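Local coordinates for translation initiation factor eif-2b-like protein (Chaetomium thermophilum, PDB 4ZEO) that probably acts in translation initiation as the delta subunit of eIF2B, the heterodecameric guanine nucleotide exchange factor for eIF2, at residues A[347-352]-A[379-384]; A[353-358]-A[386-391]; A[285-290]-A[312-317]. One frame throughout, in Å; residues are numbered along the deposited sequence.

Contact 1 (A[347-352]-A[379-384]); sequences SKVPAA and MAATNA
V349 and A351, in the loop that follows helix 345-348, run past the last turn of helix 374-384, their CA atoms 5.8 Å from CA of A381 and 4.9 Å from CA of A384 respectively. V349 is the first residue to leave helical geometry, and from here the chain turns along the helix flank. Its side chain makes the apolar part of the contact: CG1 meets the methyl CB of A381 at 3.5 Å. The first torsion explains this, since CG1 stands roughly opposite the backbone N (chi1 -159°) and so reaches toward the helix. A384, one turn further on, brings its CB against the backbone instead of a side chain. This methyl lies 3.5 Å from the carbonyl O of V349 and also touches the carbonyl carbon of P350. The CB of A351 rests beside the carbonyl O of A384. The small side chains of A381 and A384 probably let the loop lie close to the helix; A384 N bonds to A380 O (3.2 Å) within the last turn. V349 and A381, both buried, also pack on V355 of strand 354-358, whereas A351 lies at the surface. The loop thus enters strand 354-358 beside the helix that precedes strand 387-391 in a parallel alpha/beta sheet, a topology consistent with the Rossmann-like clan of the family.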
ATOM      1  N   SER A 347     -21.978   1.135  19.386  1.00 65.58           N
ATOM      2  CA  SER A 347     -21.538   2.037  20.448  1.00 67.90           C
ATOM      3  C   SER A 347     -20.254   2.804  20.057  1.00 67.85           C
ATOM      4  O   SER A 347     -20.140   4.007  20.282  1.00 71.10           O
ATOM      5  CB  SER A 347     -21.295   1.243  21.726  1.00 71.10           C
ATOM      6  OG  SER A 347     -22.463   0.531  22.100  1.00 74.35           O
ATOM      7  N   LYS A 348     -19.276   2.077  19.525  1.00 63.88           N
ATOM      8  CA  LYS A 348     -17.936   2.600  19.234  1.00 62.16           C
ATOM      9  C   LYS A 348     -17.907   3.619  18.082  1.00 58.34           C
ATOM     10  O   LYS A 348     -16.960   4.405  17.976  1.00 56.84           O
ATOM     11  CB  LYS A 348     -16.972   1.448  18.919  1.00 62.19           C
ATOM     12  CG  LYS A 348     -16.959   0.348  19.962  1.00 64.11           C
ATOM     13  CD  LYS A 348     -16.697   0.844  21.352  1.00 66.75           C
ATOM     14  CE  LYS A 348     -16.490  -0.334  22.304  1.00 69.49           C
ATOM     15  NZ  LYS A 348     -16.121  -1.579  21.576  1.00 69.81           N
ATOM     16  N   VAL A 349     -18.851   3.505  17.146  1.00 55.12           N
ATOM     17  CA  VAL A 349     -18.884   4.412  15.995  1.00 52.02           C
ATOM     18  C   VAL A 349     -20.124   5.325  15.956  1.00 52.41           C
ATOM     19  O   VAL A 349     -21.085   5.036  15.257  1.00 55.76           O
ATOM     20  CB  VAL A 349     -18.827   3.619  14.672  1.00 50.37           C
ATOM     21  CG1 VAL A 349     -18.345   4.502  13.565  1.00 49.29           C
ATOM     22  CG2 VAL A 349     -17.903   2.448  14.803  1.00 50.30           C
ATOM     23  N   PRO A 350     -20.082   6.467  16.651  1.00 51.93           N
ATOM     24  CA  PRO A 350     -21.234   7.383  16.659  1.00 50.09           C
ATOM     25  C   PRO A 350     -21.323   8.146  15.341  1.00 48.40           C
ATOM     26  O   PRO A 350     -20.361   8.129  14.571  1.00 47.06           O
ATOM     27  CB  PRO A 350     -20.913   8.355  17.795  1.00 51.80           C
ATOM     28  CG  PRO A 350     -19.699   7.762  18.497  1.00 53.30           C
ATOM     29  CD  PRO A 350     -18.967   7.001  17.446  1.00 51.33           C
ATOM     30  N   ALA A 351     -22.425   8.851  15.104  1.00 48.77           N
ATOM     31  CA  ALA A 351     -22.595   9.607  13.868  1.00 46.80           C
ATOM     32  C   ALA A 351     -21.553  10.720  13.728  1.00 46.33           C
ATOM     33  O   ALA A 351     -21.009  10.936  12.653  1.00 44.24           O
ATOM     34  CB  ALA A 351     -23.990  10.200  13.809  1.00 47.83           C
ATOM     35  N   ALA A 352     -21.252  11.406  14.827  1.00 49.93           N
ATOM     36  CA  ALA A 352     -20.330  12.541  14.793  1.00 50.96           C
ATOM     37  C   ALA A 352     -18.867  12.161  14.508  1.00 51.32           C
ATOM     38  O   ALA A 352     -18.089  13.001  14.073  1.00 51.58           O
ATOM     39  CB  ALA A 352     -20.422  13.320  16.068  1.00 53.19           C
ATOM     40  N   MET A 379     -19.343  -0.645   7.474  1.00 39.92           N
ATOM     41  CA  MET A 379     -20.789  -0.836   7.436  1.00 43.32           C
ATOM     42  C   MET A 379     -21.494  -0.196   8.638  1.00 43.35           C
ATOM     43  O   MET A 379     -22.537   0.450   8.488  1.00 44.83           O
ATOM     44  CB  MET A 379     -21.132  -2.323   7.376  1.00 48.08           C
ATOM     45  CG  MET A 379     -20.849  -2.969   6.012  1.00 52.81           C
ATOM     46  SD  MET A 379     -21.411  -4.685   5.862  1.00 71.57           S
ATOM     47  CE  MET A 379     -20.235  -5.503   6.925  1.00 59.08           C
ATOM     48  N   ALA A 380     -20.920  -0.380   9.824  1.00 41.84           N
ATOM     49  CA  ALA A 380     -21.490   0.178  11.053  1.00 41.19           C
ATOM     50  C   ALA A 380     -21.502   1.704  11.020  1.00 39.63           C
ATOM     51  O   ALA A 380     -22.464   2.340  11.427  1.00 41.30           O
ATOM     52  CB  ALA A 380     -20.716  -0.327  12.274  1.00 40.94           C
ATOM     53  N   ALA A 381     -20.415   2.282  10.530  1.00 36.72           N
ATOM     54  CA  ALA A 381     -20.283   3.720  10.420  1.00 35.51           C
ATOM     55  C   ALA A 381     -21.255   4.308   9.377  1.00 38.34           C
ATOM     56  O   ALA A 381     -21.932   5.316   9.644  1.00 43.07           O
ATOM     57  CB  ALA A 381     -18.853   4.063  10.090  1.00 33.83           C
ATOM     58  N   THR A 382     -21.378   3.637   8.233  1.00 35.10           N
ATOM     59  CA  THR A 382     -22.263   4.100   7.178  1.00 36.75           C
ATOM     60  C   THR A 382     -23.695   4.142   7.704  1.00 40.66           C
ATOM     61  O   THR A 382     -24.446   5.079   7.382  1.00 41.63           O
ATOM     62  CB  THR A 382     -22.186   3.205   5.895  1.00 37.67           C
ATOM     63  OG1 THR A 382     -20.871   3.263   5.353  1.00 35.80           O
ATOM     64  CG2 THR A 382     -23.169   3.667   4.800  1.00 37.97           C
ATOM     65  N   ASN A 383     -24.053   3.180   8.555  1.00 43.01           N
ATOM     66  CA  ASN A 383     -25.402   3.158   9.118  1.00 49.75           C
ATOM     67  C   ASN A 383     -25.669   4.214  10.170  1.00 47.35           C
ATOM     68  O   ASN A 383     -26.791   4.691  10.309  1.00 49.39           O
ATOM     69  CB  ASN A 383     -25.714   1.802   9.766  1.00 58.50           C
ATOM     70  CG  ASN A 383     -26.294   0.800   8.802  1.00 66.38           C
ATOM     71  OD1 ASN A 383     -25.578   0.079   8.108  1.00 73.03           O
ATOM     72  ND2 ASN A 383     -27.625   0.740   8.766  1.00 66.77           N
ATOM     73  N   ALA A 384     -24.628   4.577  10.899  1.00 46.11           N
ATOM     74  CA  ALA A 384     -24.678   5.658  11.869  1.00 46.27           C
ATOM     75  C   ALA A 384     -24.733   7.059  11.224  1.00 46.98           C
ATOM     76  O   ALA A 384     -25.133   8.018  11.869  1.00 51.85           O
ATOM     77  CB  ALA A 384     -23.457   5.552  12.803  1.00 43.11           C
TER

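Contact 2 (A[353-358]-A[386-391]); sequences SNVFLG and AKVIVL
S353 faces A386 at the entrance to two neighbouring parallel strands. Its carbonyl O touches the CB of A386, and a water lies between the backbones, 2.7 Å from S353 O, and accepts from K387 N. The hydroxyl of S353 turns instead to the carbonyl of P350. N354 lies side by side with K387, its OD1 against the CB and CE of a lysine chain bent at its last two torsions; the touching is with the aliphatic part of the lysine. V355 makes two hydrogen bonds: its N donates to K387 O at 2.9 Å and its O accepts from I389 N at 2.7 Å. Its side chain leaves the sheet on the same face as V388, where V377 and A381 of helix 374-384 pack on it. F356 projects from the other face. With CG beside the backbone N (chi1 -75°), its ring lies alongside I389, whose CB sits 4.1 Å above the ring plane, displaced toward the rim, while I389 CD1 is 3.9 Å from F356 CZ. L391 CD1 approaches the ring at its edge, near the plane, 4.1 Å from F356 CD1. L357 then returns to the face of V355. Its N donates to I389 O and its O accepts from L391 N, each at 2.8 Å, and its CD2 reaches back across the strands to V388 CG1 at 3.8 Å. Both faces are apolar in the middle, as expected of a central parallel sheet packed on two sides: helix 374-384 touches V355, L357 and V388, and helix 293-304 touches L391. These are the fourth and fifth strands along the chain, linked through helix 374-384 and two short strands of the antiparallel sheet, in the Rossmann-like order 3-2-1-4-5-6.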
ATOM      1  N   SER A 353     -18.485  10.924  14.802  1.00 50.98           N
ATOM      2  CA  SER A 353     -17.097  10.479  14.622  1.00 51.88           C
ATOM      3  C   SER A 353     -16.692  10.403  13.139  1.00 51.88           C
ATOM      4  O   SER A 353     -17.543  10.353  12.243  1.00 51.49           O
ATOM      5  CB  SER A 353     -16.859   9.114  15.293  1.00 51.69           C
ATOM      6  OG  SER A 353     -17.419   8.049  14.528  1.00 50.80           O
ATOM      7  N   ASN A 354     -15.386  10.388  12.882  1.00 51.45           N
ATOM      8  CA  ASN A 354     -14.914  10.139  11.528  1.00 52.32           C
ATOM      9  C   ASN A 354     -14.064   8.873  11.467  1.00 47.68           C
ATOM     10  O   ASN A 354     -13.117   8.714  12.228  1.00 47.84           O
ATOM     11  CB  ASN A 354     -14.095  11.329  11.020  1.00 58.87           C
ATOM     12  CG  ASN A 354     -14.965  12.498  10.601  1.00 66.22           C
ATOM     13  OD1 ASN A 354     -15.611  12.467   9.561  1.00 71.35           O
ATOM     14  ND2 ASN A 354     -14.965  13.546  11.410  1.00 68.44           N
ATOM     15  N   VAL A 355     -14.346   8.013  10.500  1.00 43.49           N
ATOM     16  CA  VAL A 355     -13.639   6.756  10.389  1.00 39.39           C
ATOM     17  C   VAL A 355     -12.591   6.860   9.273  1.00 37.75           C
ATOM     18  O   VAL A 355     -12.919   7.206   8.145  1.00 37.41           O
ATOM     19  CB  VAL A 355     -14.617   5.602  10.086  1.00 38.22           C
ATOM     20  CG1 VAL A 355     -13.866   4.323   9.850  1.00 35.68           C
ATOM     21  CG2 VAL A 355     -15.654   5.438  11.202  1.00 39.81           C
ATOM     22  N   PHE A 356     -11.333   6.597   9.610  1.00 37.01           N
ATOM     23  CA  PHE A 356     -10.248   6.579   8.641  1.00 35.61           C
ATOM     24  C   PHE A 356      -9.763   5.154   8.530  1.00 37.39           C
ATOM     25  O   PHE A 356      -9.395   4.548   9.521  1.00 39.02           O
ATOM     26  CB  PHE A 356      -9.075   7.481   9.043  1.00 36.75           C
ATOM     27  CG  PHE A 356      -9.328   8.952   8.865  1.00 38.78           C
ATOM     28  CD1 PHE A 356      -8.774   9.641   7.806  1.00 40.47           C
ATOM     29  CD2 PHE A 356     -10.096   9.654   9.776  1.00 40.47           C
ATOM     30  CE1 PHE A 356      -9.005  11.016   7.650  1.00 42.99           C
ATOM     31  CE2 PHE A 356     -10.337  11.024   9.621  1.00 40.95           C
ATOM     32  CZ  PHE A 356      -9.793  11.702   8.569  1.00 41.25           C
ATOM     33  N   LEU A 357      -9.762   4.630   7.315  1.00 36.76           N
ATOM     34  CA  LEU A 357      -9.337   3.268   7.047  1.00 35.59           C
ATOM     35  C   LEU A 357      -8.282   3.197   5.945  1.00 38.08           C
ATOM     36  O   LEU A 357      -8.258   4.029   5.033  1.00 41.59           O
ATOM     37  CB  LEU A 357     -10.559   2.433   6.670  1.00 34.09           C
ATOM     38  CG  LEU A 357     -11.457   1.712   7.693  1.00 38.29           C
ATOM     39  CD1 LEU A 357     -11.154   1.846   9.201  1.00 39.78           C
ATOM     40  CD2 LEU A 357     -12.959   1.831   7.360  1.00 38.35           C
ATOM     41  N   GLY A 358      -7.428   2.184   6.029  1.00 36.99           N
ATOM     42  CA  GLY A 358      -6.441   1.893   5.013  1.00 37.14           C
ATOM     43  C   GLY A 358      -6.601   0.432   4.617  1.00 40.62           C
ATOM     44  O   GLY A 358      -7.187  -0.352   5.356  1.00 42.01           O
ATOM     45  N   ALA A 386     -21.889   8.307   9.953  1.00 41.01           N
ATOM     46  CA  ALA A 386     -20.514   8.729  10.103  1.00 40.27           C
ATOM     47  C   ALA A 386     -19.742   8.666   8.774  1.00 43.49           C
ATOM     48  O   ALA A 386     -19.998   7.794   7.941  1.00 44.28           O
ATOM     49  CB  ALA A 386     -19.826   7.877  11.166  1.00 38.38           C
ATOM     50  N   LYS A 387     -18.798   9.589   8.584  1.00 43.27           N
ATOM     51  CA  LYS A 387     -17.975   9.584   7.389  1.00 43.29           C
ATOM     52  C   LYS A 387     -16.967   8.427   7.401  1.00 40.12           C
ATOM     53  O   LYS A 387     -16.318   8.146   8.418  1.00 40.12           O
ATOM     54  CB  LYS A 387     -17.228  10.916   7.250  1.00 48.50           C
ATOM     55  CG  LYS A 387     -17.859  11.884   6.274  1.00 55.23           C
ATOM     56  CD  LYS A 387     -16.943  13.080   5.963  1.00 61.79           C
ATOM     57  CE  LYS A 387     -16.841  14.070   7.097  1.00 68.66           C
ATOM     58  NZ  LYS A 387     -18.089  14.886   7.191  1.00 74.40           N
ATOM     59  N   VAL A 388     -16.811   7.764   6.260  1.00 37.30           N
ATOM     60  CA  VAL A 388     -15.823   6.704   6.160  1.00 34.60           C
ATOM     61  C   VAL A 388     -14.835   7.137   5.090  1.00 34.32           C
ATOM     62  O   VAL A 388     -15.175   7.233   3.911  1.00 37.05           O
ATOM     63  CB  VAL A 388     -16.463   5.322   5.843  1.00 29.91           C
ATOM     64  CG1 VAL A 388     -15.385   4.233   5.626  1.00 28.34           C
ATOM     65  CG2 VAL A 388     -17.415   4.909   6.956  1.00 30.91           C
ATOM     66  N   ILE A 389     -13.622   7.451   5.529  1.00 32.81           N
ATOM     67  CA  ILE A 389     -12.563   7.927   4.648  1.00 29.88           C
ATOM     68  C   ILE A 389     -11.516   6.876   4.498  1.00 30.63           C
ATOM     69  O   ILE A 389     -10.925   6.410   5.491  1.00 31.98           O
ATOM     70  CB  ILE A 389     -11.905   9.217   5.178  1.00 32.45           C
ATOM     71  CG1 ILE A 389     -12.996  10.249   5.474  1.00 36.37           C
ATOM     72  CG2 ILE A 389     -10.913   9.790   4.171  1.00 30.54           C
ATOM     73  CD1 ILE A 389     -12.463  11.627   5.776  1.00 40.35           C
ATOM     74  N   VAL A 390     -11.280   6.501   3.247  1.00 29.23           N
ATOM     75  CA  VAL A 390     -10.278   5.498   2.940  1.00 30.71           C
ATOM     76  C   VAL A 390      -9.053   6.173   2.347  1.00 34.20           C
ATOM     77  O   VAL A 390      -9.170   7.000   1.440  1.00 35.70           O
ATOM     78  CB  VAL A 390     -10.812   4.437   1.967  1.00 30.66           C
ATOM     79  CG1 VAL A 390      -9.664   3.549   1.449  1.00 29.75           C
ATOM     80  CG2 VAL A 390     -11.915   3.619   2.624  1.00 28.38           C
ATOM     81  N   LEU A 391      -7.890   5.829   2.890  1.00 35.38           N
ATOM     82  CA  LEU A 391      -6.592   6.371   2.458  1.00 32.77           C
ATOM     83  C   LEU A 391      -5.828   5.325   1.666  1.00 34.48           C
ATOM     84  O   LEU A 391      -5.599   4.210   2.151  1.00 33.21           O
ATOM     85  CB  LEU A 391      -5.763   6.804   3.652  1.00 31.91           C
ATOM     86  CG  LEU A 391      -6.461   7.688   4.692  1.00 32.58           C
ATOM     87  CD1 LEU A 391      -5.548   7.966   5.899  1.00 31.67           C
ATOM     88  CD2 LEU A 391      -6.924   8.991   4.039  1.00 33.88           C
TER
HETATM   89  O   HOH W   1     -18.911  11.954  10.604  1.00 63.25           O

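Contact 3 (A[285-290]-A[312-317]); sequences TIVTYG and TVLDDP
Y289 reaches over the end of strand 310-314 and lies along the backbone of L314, D315 and D316. Its CG is anti to the backbone N (chi1 179°), which swings the ring past its own strand end. L314 CB meets the ring edge in plane, 4.0 Å from Y289 CD1; Y289 CE1 comes 3.5 Å from the carbonyl carbon of D315, and the hydroxyl end passes beside the CB of D316, whose carboxylate is turned 21° from the ring plane. On the same face V287 CG1 packs against L314 CD1 at 3.8 Å. Beneath these side chains the strands run parallel. Four backbone hydrogen bonds join the two segments, I286 O, T288 N, T288 O and G290 N pairing in turn with T312 N, T312 O, L314 N and L314 O, the last at 2.8 Å; I286 adds one to N310. G290, with a positive phi (66°), leaves the strand conformation, its CA against D315 OD2. Further out, the polar ends are fixed: Y289 OH bonds to S372 O, D315 OD1 to Y338 OH and D316 OD1 to Y318 N, while D315 OD2 takes weak bonds from D316 N and G322 N. An alanine in place of Y289 is likely to open a gap beside L314 and D315 and leave S372 O without its hydroxyl mate. T288 OG1, on the opposite face from Y289, bonds to F356 O. The two strands and helix 293-304 between them form a beta-alpha-beta unit. Strand 285-289 is flanked on its other side by strand 354-358 and strand 310-314 by strand 336-338, while V377 of helix 374-384 packs on both Y289 and L314.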
ATOM      1  N   THR A 285     -13.506  13.278  16.855  1.00 54.63           N
ATOM      2  CA  THR A 285     -13.249  11.928  17.301  1.00 53.33           C
ATOM      3  C   THR A 285     -13.048  11.072  16.085  1.00 48.53           C
ATOM      4  O   THR A 285     -13.865  11.039  15.186  1.00 50.08           O
ATOM      5  CB  THR A 285     -14.361  11.353  18.179  1.00 59.11           C
ATOM      6  OG1 THR A 285     -14.606  12.240  19.286  1.00 66.21           O
ATOM      7  CG2 THR A 285     -13.927  10.002  18.717  1.00 58.08           C
ATOM      8  N   ILE A 286     -11.925  10.392  16.058  1.00 45.39           N
ATOM      9  CA  ILE A 286     -11.544   9.567  14.930  1.00 43.19           C
ATOM     10  C   ILE A 286     -11.631   8.101  15.295  1.00 41.59           C
ATOM     11  O   ILE A 286     -11.210   7.714  16.385  1.00 45.21           O
ATOM     12  CB  ILE A 286     -10.097   9.869  14.460  1.00 49.35           C
ATOM     13  CG1 ILE A 286      -9.872  11.384  14.339  1.00 51.27           C
ATOM     14  CG2 ILE A 286      -9.813   9.146  13.172  1.00 46.64           C
ATOM     15  CD1 ILE A 286     -10.583  12.001  13.165  1.00 52.92           C
ATOM     16  N   VAL A 287     -12.179   7.296  14.390  1.00 36.34           N
ATOM     17  CA  VAL A 287     -12.221   5.858  14.579  1.00 36.15           C
ATOM     18  C   VAL A 287     -11.357   5.168  13.521  1.00 35.80           C
ATOM     19  O   VAL A 287     -11.341   5.557  12.352  1.00 34.24           O
ATOM     20  CB  VAL A 287     -13.663   5.315  14.514  1.00 39.91           C
ATOM     21  CG1 VAL A 287     -13.662   3.803  14.771  1.00 37.53           C
ATOM     22  CG2 VAL A 287     -14.560   6.043  15.538  1.00 32.31           C
ATOM     23  N   THR A 288     -10.567   4.189  13.936  1.00 34.57           N
ATOM     24  CA  THR A 288      -9.852   3.402  12.952  1.00 34.15           C
ATOM     25  C   THR A 288      -9.769   1.961  13.434  1.00 36.83           C
ATOM     26  O   THR A 288     -10.130   1.663  14.589  1.00 39.81           O
ATOM     27  CB  THR A 288      -8.458   3.983  12.638  1.00 34.96           C
ATOM     28  OG1 THR A 288      -7.991   3.409  11.412  1.00 35.36           O
ATOM     29  CG2 THR A 288      -7.462   3.699  13.766  1.00 36.22           C
ATOM     30  N   TYR A 289      -9.357   1.072  12.527  1.00 35.08           N
ATOM     31  CA  TYR A 289      -9.312  -0.366  12.789  1.00 35.43           C
ATOM     32  C   TYR A 289      -7.924  -0.946  12.530  1.00 38.63           C
ATOM     33  O   TYR A 289      -7.395  -0.856  11.420  1.00 39.21           O
ATOM     34  CB  TYR A 289     -10.349  -1.074  11.922  1.00 34.08           C
ATOM     35  CG  TYR A 289     -10.418  -2.570  12.064  1.00 36.15           C
ATOM     36  CD1 TYR A 289     -10.828  -3.159  13.258  1.00 36.17           C
ATOM     37  CD2 TYR A 289     -10.069  -3.403  11.006  1.00 35.68           C
ATOM     38  CE1 TYR A 289     -10.907  -4.535  13.390  1.00 36.93           C
ATOM     39  CE2 TYR A 289     -10.138  -4.775  11.127  1.00 36.49           C
ATOM     40  CZ  TYR A 289     -10.567  -5.339  12.321  1.00 37.94           C
ATOM     41  OH  TYR A 289     -10.648  -6.714  12.443  1.00 38.96           O
ATOM     42  N   GLY A 290      -7.347  -1.560  13.561  1.00 41.01           N
ATOM     43  CA  GLY A 290      -6.033  -2.150  13.470  1.00 39.29           C
ATOM     44  C   GLY A 290      -4.992  -1.080  13.261  1.00 40.13           C
ATOM     45  O   GLY A 290      -5.205   0.082  13.609  1.00 39.61           O
ATOM     46  N   THR A 312     -10.284   6.447  18.565  1.00 38.56           N
ATOM     47  CA  THR A 312     -10.748   5.151  18.995  1.00 40.45           C
ATOM     48  C   THR A 312     -10.107   4.131  18.087  1.00 39.54           C
ATOM     49  O   THR A 312     -10.223   4.211  16.871  1.00 37.18           O
ATOM     50  CB  THR A 312     -12.298   5.031  18.951  1.00 44.32           C
ATOM     51  OG1 THR A 312     -12.870   5.865  19.962  1.00 46.86           O
ATOM     52  CG2 THR A 312     -12.747   3.587  19.196  1.00 44.41           C
ATOM     53  N   VAL A 313      -9.386   3.192  18.683  1.00 41.87           N
ATOM     54  CA  VAL A 313      -8.747   2.141  17.912  1.00 40.33           C
ATOM     55  C   VAL A 313      -9.410   0.811  18.188  1.00 41.01           C
ATOM     56  O   VAL A 313      -9.420   0.323  19.317  1.00 42.59           O
ATOM     57  CB  VAL A 313      -7.237   2.052  18.207  1.00 41.50           C
ATOM     58  CG1 VAL A 313      -6.600   0.974  17.347  1.00 43.05           C
ATOM     59  CG2 VAL A 313      -6.575   3.394  17.930  1.00 39.38           C
ATOM     60  N   LEU A 314      -9.969   0.239  17.132  1.00 40.60           N
ATOM     61  CA  LEU A 314     -10.652  -1.036  17.208  1.00 42.63           C
ATOM     62  C   LEU A 314      -9.686  -2.096  16.691  1.00 46.33           C
ATOM     63  O   LEU A 314      -8.766  -1.758  15.937  1.00 45.72           O
ATOM     64  CB  LEU A 314     -11.935  -0.996  16.379  1.00 40.77           C
ATOM     65  CG  LEU A 314     -13.006   0.054  16.725  1.00 39.85           C
ATOM     66  CD1 LEU A 314     -14.048   0.150  15.622  1.00 39.47           C
ATOM     67  CD2 LEU A 314     -13.689  -0.283  18.016  1.00 41.44           C
ATOM     68  N   ASP A 315      -9.835  -3.358  17.102  1.00 47.37           N
ATOM     69  CA  ASP A 315      -8.866  -4.347  16.649  1.00 51.03           C
ATOM     70  C   ASP A 315      -9.461  -5.696  16.307  1.00 54.77           C
ATOM     71  O   ASP A 315     -10.638  -5.961  16.562  1.00 59.07           O
ATOM     72  CB  ASP A 315      -7.774  -4.560  17.702  1.00 54.65           C
ATOM     73  CG  ASP A 315      -6.364  -4.607  17.090  1.00 54.15           C
ATOM     74  OD1 ASP A 315      -5.399  -4.518  17.871  1.00 56.77           O
ATOM     75  OD2 ASP A 315      -6.218  -4.753  15.847  1.00 50.18           O
ATOM     76  N   ASP A 316      -8.629  -6.525  15.684  1.00 55.02           N
ATOM     77  CA  ASP A 316      -8.894  -7.939  15.479  1.00 55.07           C
ATOM     78  C   ASP A 316      -8.235  -8.649  16.661  1.00 58.91           C
ATOM     79  O   ASP A 316      -7.025  -8.524  16.845  1.00 60.26           O
ATOM     80  CB  ASP A 316      -8.309  -8.398  14.134  1.00 56.08           C
ATOM     81  CG  ASP A 316      -8.602  -9.860  13.803  1.00 60.66           C
ATOM     82  OD1 ASP A 316      -8.736 -10.708  14.709  1.00 66.84           O
ATOM     83  OD2 ASP A 316      -8.654 -10.173  12.603  1.00 59.88           O
ATOM     84  N   PRO A 317      -9.011  -9.421  17.443  1.00 58.51           N
ATOM     85  CA  PRO A 317      -8.522 -10.086  18.654  1.00 61.75           C
ATOM     86  C   PRO A 317      -7.389 -11.065  18.362  1.00 62.47           C
ATOM     87  O   PRO A 317      -6.606 -11.382  19.253  1.00 64.73           O
ATOM     88  CB  PRO A 317      -9.771 -10.800  19.186  1.00 63.04           C
ATOM     89  CG  PRO A 317     -10.596 -11.030  17.973  1.00 53.30           C
ATOM     90  CD  PRO A 317     -10.424  -9.755  17.200  1.00 59.78           C
TER

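The three contacts lie close together in one alpha/beta domain, with centres about 10 Å (contacts 1 and 2), 11 Å (contacts 2 and 3) and 12 Å (contacts 1 and 3) apart. Contacts 2 and 3 share one parallel sheet, because strands 354-358 and 285-289 are neighbours; a probable hydrogen bond from V287 N to N354 O (2.8 Å) helps to stitch them together. Contact 1 sits at the end of the sheet where the chain enters strands 354-358 and 387-391: both of its segments run on into these strands of contact 2, and A386 N probably bonds to A381 O (3.0 Å). It touches contact 3 by packing, K348 CB lying 3.8 Å from L314 CD2.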